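Local coordinates for protein possible HxlR family transcriptional factor (PDB 3DF8) that probably binds DNA as a dimeric winged helix-turn-helix transcriptional regulator of the HxlR family, at residues 31-36 and 91-96; 43-48 and 81-86. One frame throughout, in Å; residues are numbered along the deposited sequence. Where two conformers were deposited one is given.

Interaction 1 (31-36 and 91-96)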
loop_
_atom_site.group_PDB
_atom_site.type_symbol
_atom_site.label_atom_id
_atom_site.label_comp_id
_atom_site.label_asym_id
_atom_site.label_seq_id
_atom_site.Cartn_x
_atom_site.Cartn_y
_atom_site.Cartn_z
ATOM N N LEU A 31 -4.980 5.888 3.471
ATOM C CA LEU A 31 -6.145 6.791 3.433
ATOM C C LEU A 31 -5.824 8.134 4.103
ATOM O O LEU A 31 -6.303 9.172 3.618
ATOM C CB LEU A 31 -7.338 6.153 4.086
ATOM C CG LEU A 31 -7.963 4.983 3.304
ATOM C CD1 LEU A 31 -9.051 4.332 4.191
ATOM C CD2 LEU A 31 -8.434 5.421 1.917
ATOM N N ILE A 32 -5.073 8.124 5.210
ATOM C CA ILE A 32 -4.680 9.398 5.877
ATOM C C ILE A 32 -3.826 10.243 4.898
ATOM O O ILE A 32 -4.084 11.447 4.697
ATOM C CB ILE A 32 -3.941 9.141 7.184
ATOM C CG1 ILE A 32 -4.930 8.545 8.222
ATOM C CG2 ILE A 32 -3.311 10.449 7.687
ATOM C CD1 ILE A 32 -4.280 7.822 9.471
ATOM N N ILE A 33 -2.797 9.632 4.319
ATOM C CA ILE A 33 -1.984 10.328 3.300
ATOM C C ILE A 33 -2.840 10.880 2.172
ATOM O O ILE A 33 -2.652 12.005 1.748
ATOM C CB ILE A 33 -0.844 9.421 2.755
ATOM C CG1 ILE A 33 0.120 9.090 3.920
ATOM C CG2 ILE A 33 -0.162 10.017 1.483
ATOM C CD1 ILE A 33 1.158 7.974 3.612
ATOM N N SER A 34 -3.781 10.069 1.691
ATOM C CA SER A 34 -4.654 10.507 0.592
ATOM C C SER A 34 -5.533 11.709 0.981
ATOM O O SER A 34 -5.638 12.717 0.228
ATOM C CB SER A 34 -5.519 9.329 0.177
ATOM O OG SER A 34 -4.700 8.222 -0.209
ATOM N N VAL A 35 -6.172 11.643 2.138
ATOM C CA VAL A 35 -7.098 12.735 2.483
ATOM C C VAL A 35 -6.324 14.017 2.804
ATOM O O VAL A 35 -6.826 15.101 2.579
ATOM C CB VAL A 35 -8.152 12.370 3.580
ATOM C CG1 VAL A 35 -9.075 11.251 3.092
ATOM C CG2 VAL A 35 -7.491 12.024 4.937
ATOM N N LEU A 36 -5.092 13.887 3.322
ATOM C CA LEU A 36 -4.304 15.091 3.655
ATOM C C LEU A 36 -3.983 15.931 2.420
ATOM O O LEU A 36 -3.671 17.147 2.495
ATOM C CB LEU A 36 -3.043 14.718 4.455
ATOM C CG LEU A 36 -3.230 14.539 5.956
ATOM C CD1 LEU A 36 -2.003 13.955 6.614
ATOM C CD2 LEU A 36 -3.651 15.864 6.642
ATOM N N ASN A 91 5.021 13.329 -2.300
ATOM C CA ASN A 91 5.593 12.330 -3.209
ATOM C C ASN A 91 4.993 10.939 -3.017
ATOM O O ASN A 91 4.665 10.243 -3.982
ATOM C CB ASN A 91 7.109 12.266 -3.038
ATOM C CG ASN A 91 7.800 13.519 -3.525
ATOM O OD1 ASN A 91 7.284 14.234 -4.392
ATOM N ND2 ASN A 91 8.961 13.799 -2.973
ATOM N N VAL A 92 4.882 10.499 -1.775
ATOM C CA VAL A 92 4.156 9.250 -1.521
ATOM C C VAL A 92 2.720 9.301 -2.091
ATOM O O VAL A 92 2.276 8.354 -2.718
ATOM C CB VAL A 92 4.125 8.948 0.002
ATOM C CG1 VAL A 92 3.202 7.706 0.340
ATOM C CG2 VAL A 92 5.590 8.724 0.540
ATOM N N ARG A 93 2.023 10.412 -1.874
ATOM C CA ARG A 93 0.611 10.472 -2.253
ATOM C C ARG A 93 0.557 10.348 -3.745
ATOM O O ARG A 93 -0.299 9.652 -4.299
ATOM C CB ARG A 93 -0.025 11.775 -1.824
ATOM C CG ARG A 93 -1.546 11.750 -2.067
ATOM C CD ARG A 93 -2.154 13.060 -1.700
ATOM N NE ARG A 93 -3.613 13.058 -1.702
ATOM C CZ ARG A 93 -4.390 13.206 -2.776
ATOM N NH1 ARG A 93 -5.723 13.162 -2.644
ATOM N NH2 ARG A 93 -3.848 13.407 -3.977
ATOM N N ASN A 94 1.489 11.025 -4.398
ATOM C CA ASN A 94 1.559 11.021 -5.879
ATOM C C ASN A 94 1.663 9.583 -6.429
ATOM O O ASN A 94 0.989 9.246 -7.395
ATOM C CB ASN A 94 2.725 11.874 -6.417
ATOM C CG ASN A 94 2.458 13.364 -6.300
ATOM O OD1 ASN A 94 1.314 13.789 -6.085
ATOM N ND2 ASN A 94 3.521 14.171 -6.415
ATOM N N SER A 95 2.495 8.748 -5.809
ATOM C CA SER A 95 2.610 7.348 -6.240
ATOM C C SER A 95 1.460 6.478 -5.774
ATOM O O SER A 95 1.188 5.440 -6.365
ATOM C CB SER A 95 3.941 6.737 -5.809
ATOM O OG SER A 95 5.003 7.595 -6.136
ATOM N N LEU A 96 0.762 6.902 -4.725
ATOM C CA LEU A 96 -0.335 6.150 -4.189
ATOM C C LEU A 96 -1.593 6.233 -5.024
ATOM O O LEU A 96 -2.310 5.235 -5.122
ATOM C CB LEU A 96 -0.643 6.668 -2.778
ATOM C CG LEU A 96 -1.291 5.878 -1.680
ATOM C CD1 LEU A 96 -0.686 4.441 -1.592
ATOM C CD2 LEU A 96 -1.120 6.669 -0.337
#

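Interaction 2 (43-48 and 81-86)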
loop_
_atom_site.group_PDB
_atom_site.type_symbol
_atom_site.label_atom_id
_atom_site.label_comp_id
_atom_site.label_asym_id
_atom_site.label_seq_id
_atom_site.Cartn_x
_atom_site.Cartn_y
_atom_site.Cartn_z
ATOM N N GLN A 43 -5.936 20.970 7.099
ATOM C CA GLN A 43 -7.075 20.349 7.803
ATOM C C GLN A 43 -6.776 20.173 9.270
ATOM O O GLN A 43 -5.647 19.852 9.621
ATOM C CB GLN A 43 -7.336 18.981 7.189
ATOM C CG GLN A 43 -7.407 19.091 5.660
ATOM C CD GLN A 43 -7.517 17.738 4.958
ATOM O OE1 GLN A 43 -8.076 16.782 5.501
ATOM N NE2 GLN A 43 -7.009 17.666 3.743
ATOM N N ASN A 44 -7.800 20.333 10.108
ATOM C CA ASN A 44 -7.666 20.024 11.529
ATOM C C ASN A 44 -7.977 18.555 11.742
ATOM O O ASN A 44 -8.313 17.842 10.774
ATOM C CB ASN A 44 -8.531 20.959 12.385
ATOM C CG ASN A 44 -10.034 20.837 12.105
ATOM O OD1 ASN A 44 -10.553 19.780 11.740
ATOM N ND2 ASN A 44 -10.735 21.945 12.265
ATOM N N PHE A 45 -7.864 18.095 12.990
ATOM C CA PHE A 45 -7.959 16.672 13.288
ATOM C C PHE A 45 -9.344 16.140 13.003
ATOM O O PHE A 45 -9.480 15.044 12.422
ATOM C CB PHE A 45 -7.590 16.471 14.726
ATOM C CG PHE A 45 -7.461 15.051 15.138
ATOM C CD1 PHE A 45 -6.220 14.414 15.122
ATOM C CD2 PHE A 45 -8.580 14.367 15.651
ATOM C CE1 PHE A 45 -6.093 13.083 15.569
ATOM C CE2 PHE A 45 -8.468 13.049 16.120
ATOM C CZ PHE A 45 -7.220 12.411 16.064
ATOM N N ASN A 46 -10.356 16.934 13.342
ATOM C CA ASN A 46 -11.746 16.533 13.057
ATOM C C ASN A 46 -12.031 16.414 11.575
ATOM O O ASN A 46 -12.748 15.507 11.158
ATOM C CB ASN A 46 -12.783 17.475 13.678
ATOM C CG ASN A 46 -14.196 16.980 13.463
ATOM O OD1 ASN A 46 -14.598 15.976 14.042
ATOM N ND2 ASN A 46 -14.967 17.686 12.636
ATOM N N ASP A 47 -11.468 17.329 10.778
ATOM C CA ASP A 47 -11.637 17.329 9.299
ATOM C C ASP A 47 -11.148 15.984 8.724
ATOM O O ASP A 47 -11.794 15.359 7.868
ATOM C CB ASP A 47 -10.769 18.404 8.609
ATOM C CG ASP A 47 -11.259 19.836 8.812
ATOM O OD1 ASP A 47 -12.504 20.052 8.977
ATOM O OD2 ASP A 47 -10.368 20.756 8.756
ATOM N N ILE A 48 -9.963 15.594 9.180
ATOM C CA ILE A 48 -9.303 14.361 8.738
ATOM C C ILE A 48 -10.124 13.149 9.164
ATOM O O ILE A 48 -10.464 12.297 8.342
ATOM C CB ILE A 48 -7.875 14.241 9.289
ATOM C CG1 ILE A 48 -7.010 15.389 8.774
ATOM C CG2 ILE A 48 -7.236 12.942 8.851
ATOM C CD1 ILE A 48 -5.729 15.630 9.676
ATOM N N THR A 81 -4.933 24.046 15.249
ATOM C CA THR A 81 -3.924 23.029 14.946
ATOM C C THR A 81 -4.340 22.309 13.679
ATOM O O THR A 81 -5.476 21.794 13.575
ATOM C CB THR A 81 -3.812 22.018 16.086
ATOM O OG1 THR A 81 -3.404 22.724 17.263
ATOM C CG2 THR A 81 -2.759 20.958 15.771
ATOM N N THR A 82 -3.433 22.281 12.710
ATOM C CA THR A 82 -3.733 21.699 11.403
ATOM C C THR A 82 -2.569 20.815 10.945
ATOM O O THR A 82 -1.481 20.900 11.518
ATOM C CB THR A 82 -3.993 22.786 10.337
ATOM O OG1 THR A 82 -2.848 23.631 10.248
ATOM C CG2 THR A 82 -5.251 23.619 10.690
ATOM N N TYR A 83 -2.812 20.014 9.903
ATOM C CA TYR A 83 -1.876 18.995 9.442
ATOM C C TYR A 83 -1.774 19.114 7.917
ATOM O O TYR A 83 -2.722 19.497 7.228
ATOM C CB TYR A 83 -2.397 17.594 9.853
ATOM C CG TYR A 83 -2.645 17.428 11.375
ATOM C CD1 TYR A 83 -1.683 16.834 12.190
ATOM C CD2 TYR A 83 -3.817 17.903 11.983
ATOM C CE1 TYR A 83 -1.899 16.702 13.608
ATOM C CE2 TYR A 83 -4.031 17.781 13.385
ATOM C CZ TYR A 83 -3.060 17.189 14.162
ATOM O OH TYR A 83 -3.292 17.090 15.521
ATOM N N ALA A 84 -0.605 18.767 7.410
ATOM C CA ALA A 84 -0.364 18.795 5.991
ATOM C C ALA A 84 0.733 17.788 5.674
ATOM O O ALA A 84 1.575 17.450 6.512
ATOM C CB ALA A 84 0.090 20.201 5.540
ATOM N N LEU A 85 0.740 17.347 4.430
ATOM C CA LEU A 85 1.838 16.516 3.945
ATOM C C LEU A 85 3.098 17.379 3.759
ATOM O O LEU A 85 3.044 18.549 3.302
ATOM C CB LEU A 85 1.434 15.923 2.603
ATOM C CG LEU A 85 0.293 14.905 2.679
ATOM C CD1 LEU A 85 -0.045 14.554 1.252
ATOM C CD2 LEU A 85 0.722 13.656 3.471
ATOM N N THR A 86 4.243 16.792 4.083
ATOM C CA THR A 86 5.527 17.364 3.694
ATOM C C THR A 86 5.784 17.089 2.208
ATOM O O THR A 86 5.001 16.378 1.543
ATOM C CB THR A 86 6.655 16.697 4.500
ATOM O OG1 THR A 86 6.696 15.314 4.136
ATOM C CG2 THR A 86 6.457 16.886 6.021
HETATM O O HOH W 1 -4.155 19.237 5.019
HETATM O O HOH W 2 -6.792 19.926 15.072
#

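Interaction 1 (31-36 and 91-96)
R93 reaches from helix 87-108 to the backbone of helix 29-36 and holds the carbonyl oxygen of S34 with two nitrogens at once. NE lies 2.8 Å from S34 O and NH1 2.9 Å from the same atom, a side-on grip with both N-H groups converging on one acceptor. S34 O sits in the guanidinium plane, whereas seen from the carbonyl both donors are tilted out of the peptide plane, NE by 17°. R93 leaves its helix with CG anti to the backbone N (chi1 -173°) and stays extended as far as NE, which carries the charged end past I33, CD lying 3.6 Å from I33 O. NH1 has a second acceptor, R6 O of the second subunit, and NH2 is also hydrogen-bonded outside the two segments; an acetate ion, probably from the crystallisation liquor, lies about 3 Å from the R93 side chain. The group is thus fixed from several directions. The hydroxyl of S34 turns back into its own helix and bonds to M30 O, offering L96 CD2 only van der Waals contact. Helix 29-36 belongs to the helix-turn-helix region of the HxlR family, and helix 87-108 is the long C-terminal helix that follows the hairpin of strands 73-77 and 81-85; their short segments cross nearly at right angles (-103°) with axes 9.4 Å apart. I33 packs between the two helices: its CG2 lies 3.7 Å from R93 CB and also touches L96 CD2, while CD1 meets V92 CG1 at 3.9 Å, the I33 and V92 side chains being roughly perpendicular. Beyond V92 and L96, L106 and L99 of the second subunit continue the apolar packing.

Interaction 2 (43-48 and 81-86)
Y83 turns its CG anti to its own carbonyl carbon (chi1 -57°), which brings the ring against the start of helix 45-50; F45, with CG anti to the backbone N (chi1 -172°), has its ring placed so that CD1 lies 4.0 Å from Y83 OH. F45 CB packs at 4.0 Å from Y83 CE2. The I48 and Y83 side chains cross at about a right angle, I48 CD1 lying 3.8 Å from Y83 CD2. Q43 O lies at the edge of the Y83 ring, in its plane, and accepts from Y83 N at 2.9 Å, a single antiparallel bridge between the residue before the helix cap and strand 81-85. The same oxygen receives a CA-H contact from T82. Two waters extend this pairing: one accepts from Q43 N and donates to Y83 O, the other accepts from F45 N and donates to T81 O. N44 and D47 form a capping box: N44 OD1 takes D47 N at 2.8 Å, nearly along the C=O axis, and D47 OD2 takes N44 N from the anti side, 35° out of the carboxylate plane. Strand 81-85 pairs with strand 73-77 in the β-hairpin that forms the wing of the winged-helix fold, so the bridge ties the start of helix 45-50 to the wing. T82 OG1 bonds to R42 NE. With one direct backbone bond and the other backbone links running through water, the strand pairing here is partial, which makes the side-chain packing on Y83 a substantial part of the join.

In the fold
Interaction 1 is buried near the centre of the chain and continues into the subunit interface, whereas interaction 2, its centre about 13 Å from the centre of the chain, is partly buried and is touched by no other chain of the assembly. In 31-36/91-96 a charged side chain grips a backbone carbonyl amid aliphatic packing; in 43-48/81-86 backbone pairing, water and an aromatic ring do the work. Their elements are consecutive: helix 29-36 leads to helix 45-50, and strand 81-85 leads to helix 87-108. The contacts also meet directly, through Q43 NE2, 2.8 Å from V35 O in a probable hydrogen bond, and through L36 CD2 against I48 CD1, with L85 packed on I33 and R93.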